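Local coordinates for putative short-chain dehydrogenase/reductase (Corynebacterium glutamicum, PDB 3E9N), which probably acts as an oxidoreductase of the short-chain dehydrogenase/reductase family, perhaps an acetoacetyl-CoA reductase, though its function has not been established, at residues K6-T11 and H29-L34; D77-A82 and G126-I131. One frame throughout, in Å; residues are numbered along the deposited sequence. Where two conformers were deposited one is given.

Contact 1: K6-T11 and H29-L34; sequences KIAVVT and HIVYAL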
loop_
_atom_site.group_PDB
_atom_site.type_symbol
_atom_site.label_atom_id
_atom_site.label_comp_id
_atom_site.label_asym_id
_atom_site.label_seq_id
_atom_site.Cartn_x
_atom_site.Cartn_y
_atom_site.Cartn_z
ATOM N N LYS A 6 13.828 -28.882 -17.705
ATOM C CA LYS A 6 13.629 -27.393 -17.521
ATOM C C LYS A 6 14.806 -26.753 -16.840
ATOM O O LYS A 6 15.533 -27.405 -16.061
ATOM C CB LYS A 6 12.386 -27.104 -16.693
ATOM C CG LYS A 6 11.103 -27.620 -17.342
ATOM C CD LYS A 6 9.862 -26.822 -16.906
ATOM C CE LYS A 6 9.664 -26.847 -15.425
ATOM N NZ LYS A 6 8.886 -25.580 -14.981
ATOM N N ILE A 7 14.989 -25.464 -17.085
ATOM C CA ILE A 7 16.175 -24.810 -16.564
ATOM C C ILE A 7 15.938 -23.732 -15.522
ATOM O O ILE A 7 15.166 -22.806 -15.741
ATOM C CB ILE A 7 17.010 -24.283 -17.728
ATOM C CG1 ILE A 7 17.640 -25.519 -18.440
ATOM C CG2 ILE A 7 18.077 -23.337 -17.239
ATOM C CD1 ILE A 7 17.335 -25.587 -19.898
ATOM N N ALA A 8 16.652 -23.847 -14.409
ATOM C CA ALA A 8 16.511 -22.966 -13.274
ATOM C C ALA A 8 17.833 -22.279 -12.989
ATOM O O ALA A 8 18.907 -22.903 -13.093
ATOM C CB ALA A 8 16.104 -23.782 -12.027
ATOM N N VAL A 9 17.761 -20.999 -12.614
ATOM C CA VAL A 9 18.938 -20.265 -12.086
ATOM C C VAL A 9 18.580 -19.679 -10.711
ATOM O O VAL A 9 17.563 -19.010 -10.553
ATOM C CB VAL A 9 19.315 -19.086 -13.010
ATOM C CG1 VAL A 9 20.447 -18.241 -12.392
ATOM C CG2 VAL A 9 19.683 -19.579 -14.370
ATOM N N VAL A 10 19.430 -19.929 -9.723
ATOM C CA VAL A 10 19.164 -19.521 -8.357
ATOM C C VAL A 10 20.403 -18.847 -7.797
ATOM O O VAL A 10 21.461 -19.499 -7.703
ATOM C CB VAL A 10 18.859 -20.749 -7.468
ATOM C CG1 VAL A 10 18.706 -20.330 -6.016
ATOM C CG2 VAL A 10 17.650 -21.536 -7.976
ATOM N N THR A 11 20.268 -17.560 -7.431
ATOM C CA THR A 11 21.308 -16.813 -6.727
ATOM C C THR A 11 21.185 -16.973 -5.215
ATOM O O THR A 11 20.148 -17.384 -4.682
ATOM C CB THR A 11 21.344 -15.301 -7.109
ATOM O OG1 THR A 11 20.138 -14.633 -6.690
ATOM C CG2 THR A 11 21.549 -15.103 -8.621
ATOM N N HIS A 29 14.221 -29.605 -12.663
ATOM C CA HIS A 29 15.032 -28.660 -13.435
ATOM C C HIS A 29 16.491 -29.105 -13.233
ATOM O O HIS A 29 16.837 -29.648 -12.154
ATOM C CB HIS A 29 14.988 -27.211 -12.892
ATOM C CG HIS A 29 13.631 -26.542 -12.870
ATOM N ND1 HIS A 29 12.641 -26.856 -11.944
ATOM C CD2 HIS A 29 13.154 -25.484 -13.572
ATOM C CE1 HIS A 29 11.601 -26.055 -12.114
ATOM N NE2 HIS A 29 11.877 -25.218 -13.101
ATOM N N ILE A 30 17.326 -28.880 -14.259
ATOM C CA ILE A 30 18.757 -28.701 -14.098
ATOM C C ILE A 30 18.941 -27.326 -13.474
ATOM O O ILE A 30 18.475 -26.336 -14.008
ATOM C CB ILE A 30 19.464 -28.701 -15.512
ATOM C CG1 ILE A 30 19.403 -30.100 -16.150
ATOM C CG2 ILE A 30 20.945 -28.269 -15.424
ATOM C CD1 ILE A 30 18.797 -30.051 -17.559
ATOM N N VAL A 31 19.587 -27.249 -12.326
ATOM C CA VAL A 31 19.671 -25.993 -11.579
ATOM C C VAL A 31 21.072 -25.380 -11.607
ATOM O O VAL A 31 22.040 -25.993 -11.106
ATOM C CB VAL A 31 19.321 -26.213 -10.085
ATOM C CG1 VAL A 31 19.473 -24.919 -9.315
ATOM C CG2 VAL A 31 17.918 -26.779 -9.910
ATOM N N TYR A 32 21.191 -24.173 -12.159
ATOM C CA TYR A 32 22.417 -23.396 -11.968
ATOM C C TYR A 32 22.378 -22.629 -10.681
ATOM O O TYR A 32 21.674 -21.652 -10.558
ATOM C CB TYR A 32 22.679 -22.488 -13.132
ATOM C CG TYR A 32 22.818 -23.297 -14.402
ATOM C CD1 TYR A 32 24.080 -23.638 -14.920
ATOM C CD2 TYR A 32 21.695 -23.763 -15.052
ATOM C CE1 TYR A 32 24.203 -24.405 -16.087
ATOM C CE2 TYR A 32 21.802 -24.509 -16.192
ATOM C CZ TYR A 32 23.051 -24.832 -16.711
ATOM O OH TYR A 32 23.094 -25.587 -17.852
ATOM N N ALA A 33 23.166 -23.095 -9.726
ATOM C CA ALA A 33 23.177 -22.585 -8.388
ATOM C C ALA A 33 24.391 -21.672 -8.111
ATOM O O ALA A 33 25.507 -22.162 -7.818
ATOM C CB ALA A 33 23.176 -23.756 -7.431
ATOM N N LEU A 34 24.172 -20.364 -8.182
ATOM C CA LEU A 34 25.216 -19.374 -7.926
ATOM C C LEU A 34 25.369 -19.031 -6.450
ATOM O O LEU A 34 24.412 -18.593 -5.787
ATOM C CB LEU A 34 24.961 -18.084 -8.694
ATOM C CG LEU A 34 25.179 -18.105 -10.198
ATOM C CD1 LEU A 34 24.038 -18.908 -10.788
ATOM C CD2 LEU A 34 25.207 -16.673 -10.767
#
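The first beta-alpha-beta unit of the Rossmann fold brings strand 7-11 alongside strand 30-34, with helix 16-25 making the crossover. The strands run parallel, at 17° between their directions. Five backbone hydrogen bonds join them, from Ile30 N to Lys6 O at the start to Leu34 N to Val10 O at the end. In the middle Ala8 is gripped twice: its N gives to Ile30 O, and its O accepts from Tyr32 N at 2.8 Å.

His29 packs its ring against Lys6 and Ala8. Its CG is anti to its own carbonyl carbon (chi1 -61°), which lays CD2 3.6 Å from Lys6 CB and 3.7 Å from Ala8 CB. The bent lysine chain passes the far end of the ring, with CE 3.6 Å from His29 NE2. The ring nitrogens have other partners: ND1 hydrogen-bonds to Leu25 O, and NE2 hydrogen-bonds weakly to Thr78 OG1.

Ala8, Val10 and Val31 share one face, where Val10 CG2 meets Val31 CG1 at 4.1 Å and Leu25 covers all three. On the other face the Tyr32 ring takes Ile7 CG2 at its CE2, 4.0 Å away. Val9 CG1 touches Leu34 CD1.

The backbone bonds set the register, and the side chains across it are mostly apolar. The ND1 bond, aided by the weak one at NE2, probably limits rotation of the His29 ring.

Contact 2: D77-A82 and G126-I131; sequences DTLVHA and GCVIYI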
loop_
_atom_site.group_PDB
_atom_site.type_symbol
_atom_site.label_atom_id
_atom_site.label_comp_id
_atom_site.label_asym_id
_atom_site.label_seq_id
_atom_site.Cartn_x
_atom_site.Cartn_y
_atom_site.Cartn_z
ATOM N N ASP A 77 13.675 -21.291 -17.449
ATOM C CA ASP A 77 12.279 -21.504 -17.000
ATOM C C ASP A 77 11.989 -20.813 -15.661
ATOM O O ASP A 77 10.926 -20.260 -15.475
ATOM C CB ASP A 77 11.976 -23.006 -16.903
ATOM C CG ASP A 77 12.130 -23.696 -18.252
ATOM O OD1 ASP A 77 11.170 -23.660 -19.037
ATOM O OD2 ASP A 77 13.223 -24.245 -18.550
ATOM N N THR A 78 12.971 -20.843 -14.755
ATOM C CA THR A 78 12.831 -20.347 -13.420
ATOM C C THR A 78 14.135 -19.613 -13.035
ATOM O O THR A 78 15.250 -20.177 -13.089
ATOM C CB THR A 78 12.581 -21.539 -12.424
ATOM O OG1 THR A 78 11.460 -22.304 -12.865
ATOM C CG2 THR A 78 12.314 -21.049 -11.012
ATOM N N LEU A 79 13.981 -18.364 -12.624
ATOM C CA LEU A 79 15.056 -17.554 -12.095
ATOM C C LEU A 79 14.612 -17.046 -10.711
ATOM O O LEU A 79 13.588 -16.335 -10.583
ATOM C CB LEU A 79 15.274 -16.357 -13.031
ATOM C CG LEU A 79 16.232 -15.240 -12.577
ATOM C CD1 LEU A 79 17.698 -15.762 -12.203
ATOM C CD2 LEU A 79 16.249 -14.026 -13.602
ATOM N N VAL A 80 15.374 -17.397 -9.688
ATOM C CA VAL A 80 15.042 -17.033 -8.309
ATOM C C VAL A 80 16.201 -16.228 -7.723
ATOM O O VAL A 80 17.314 -16.722 -7.660
ATOM C CB VAL A 80 14.849 -18.286 -7.447
ATOM C CG1 VAL A 80 14.650 -17.905 -5.911
ATOM C CG2 VAL A 80 13.700 -19.126 -8.012
ATOM N N HIS A 81 15.920 -15.011 -7.285
ATOM C CA HIS A 81 16.904 -14.095 -6.795
ATOM C C HIS A 81 16.869 -14.212 -5.260
ATOM O O HIS A 81 16.048 -13.574 -4.612
ATOM C CB HIS A 81 16.585 -12.644 -7.223
ATOM C CG HIS A 81 16.581 -12.399 -8.710
ATOM N ND1 HIS A 81 17.733 -12.385 -9.480
ATOM C CD2 HIS A 81 15.562 -12.124 -9.566
ATOM C CE1 HIS A 81 17.428 -12.110 -10.739
ATOM N NE2 HIS A 81 16.116 -11.925 -10.817
ATOM N N ALA A 82 17.699 -15.101 -4.706
ATOM C CA ALA A 82 17.884 -15.215 -3.265
ATOM C C ALA A 82 19.239 -14.639 -2.745
ATOM O O ALA A 82 19.547 -14.777 -1.595
ATOM C CB ALA A 82 17.733 -16.671 -2.824
ATOM N N GLY A 126 9.487 -17.932 -18.907
ATOM C CA GLY A 126 9.862 -18.331 -17.555
ATOM C C GLY A 126 9.247 -17.519 -16.430
ATOM O O GLY A 126 8.492 -16.543 -16.632
ATOM N N CYS A 127 9.579 -17.929 -15.219
ATOM C CA CYS A 127 9.118 -17.261 -14.007
ATOM C C CYS A 127 10.303 -16.635 -13.316
ATOM O O CYS A 127 11.316 -17.322 -13.120
ATOM C CB CYS A 127 8.566 -18.288 -13.033
ATOM S SG CYS A 127 7.132 -19.063 -13.606
ATOM N N VAL A 128 10.169 -15.366 -12.937
ATOM C CA VAL A 128 11.185 -14.655 -12.188
ATOM C C VAL A 128 10.627 -14.408 -10.783
ATOM O O VAL A 128 9.580 -13.798 -10.609
ATOM C CB VAL A 128 11.600 -13.282 -12.871
ATOM C CG1 VAL A 128 12.683 -12.545 -12.031
ATOM C CG2 VAL A 128 12.135 -13.518 -14.244
ATOM N N ILE A 129 11.317 -14.910 -9.773
ATOM C CA ILE A 129 10.837 -14.747 -8.443
ATOM C C ILE A 129 11.839 -13.963 -7.626
ATOM O O ILE A 129 13.010 -14.324 -7.597
ATOM C CB ILE A 129 10.565 -16.094 -7.785
ATOM C CG1 ILE A 129 9.422 -16.801 -8.536
ATOM C CG2 ILE A 129 10.184 -15.870 -6.307
ATOM C CD1 ILE A 129 9.504 -18.290 -8.532
ATOM N N TYR A 130 11.390 -12.887 -6.983
ATOM C CA TYR A 130 12.248 -12.088 -6.077
ATOM C C TYR A 130 11.948 -12.447 -4.633
ATOM O O TYR A 130 10.761 -12.615 -4.286
ATOM C CB TYR A 130 11.996 -10.601 -6.289
ATOM C CG TYR A 130 12.193 -10.098 -7.719
ATOM C CD1 TYR A 130 13.433 -9.722 -8.173
ATOM C CD2 TYR A 130 11.106 -9.971 -8.604
ATOM C CE1 TYR A 130 13.589 -9.243 -9.484
ATOM C CE2 TYR A 130 11.250 -9.501 -9.901
ATOM C CZ TYR A 130 12.481 -9.134 -10.329
ATOM O OH TYR A 130 12.661 -8.704 -11.630
ATOM N N ILE A 131 12.989 -12.635 -3.807
ATOM C CA ILE A 131 12.799 -12.822 -2.387
ATOM C C ILE A 131 13.076 -11.502 -1.766
ATOM O O ILE A 131 14.216 -11.050 -1.789
ATOM C CB ILE A 131 13.776 -13.787 -1.760
ATOM C CG1 ILE A 131 13.841 -15.078 -2.555
ATOM C CG2 ILE A 131 13.338 -14.129 -0.325
ATOM C CD1 ILE A 131 12.695 -15.922 -2.342
#
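The imidazole of His81 lies alongside the Tyr130 ring, and both side chains point the same way. The planes are near parallel, at 18°, but slid apart: the centroids are 5.1 Å from each other and the rings barely overlap. The touch is made by His81 CD2, 3.5 Å from Tyr130 CE1. The two residues are paired on one face of the sheet, and their like chi1 values (His81 -62°, Tyr130 -56°) swing both rings the same way. Val128 CG1 comes to the imidazole edge, near the ring plane, 3.7 Å from His81 NE2. That nitrogen also hydrogen-bonds to Ser114 OG of helix 95-124, which would hold the rotation of the ring.

Further back on the same face, Leu79 and Val128 stand side by side. Leu79 CD2 lies 4.2 Å from Val128 CG1. Phe160 and Leu121 cover Val128, while Phe160, Leu153 and Pro110 pack on Tyr130. The opposite face carries Val80 and Ile129, where Val80 CG2 faces Ile129 CD1 and Ile210 of helix 203-214 packs on both.

The backbones run parallel and share five hydrogen bonds. Cys127 N to Asp77 O opens the series at 2.7 Å, and Leu79 then bonds through both its N and its O. Ile131 N to His81 O is the longest, at 3.3 Å. Beside it Ile131 CG1 sits 3.4 Å from His81 O and also reaches Ala82 CB.

Gly126 has no side chain, and Asp77 O comes within 3.0 Å of Gly126 CA. Helix 95-124 fills most of the chain between the segments. Neighbouring parallel strands joined through a long helix, with helices on both faces, are typical of the central Rossmann sheet of short-chain dehydrogenases/reductases.

Overall arrangement
Contacts 1 and 2 belong to one parallel sheet and are adjacent in it, because strands 7-11 and 78-81 are neighbours. Their centres lie about 10 Å apart. Contact 2 is nearer the chain centre, about 4 Å against about 10 Å, and none of its touching residues is fully exposed, though a few at its ends are partly so. Contact 1 is also largely buried, but Lys6 and Ile30 are exposed. Ile7 N hydrogen-bonds to Asp77 OD2 and Val9 N probably to Thr78 O, joining the two pairs. Each contact carries one histidine tied to a nearby helix, with largely apolar packing elsewhere. The histidines differ in place: one sits at the start of its strand, the other near the end.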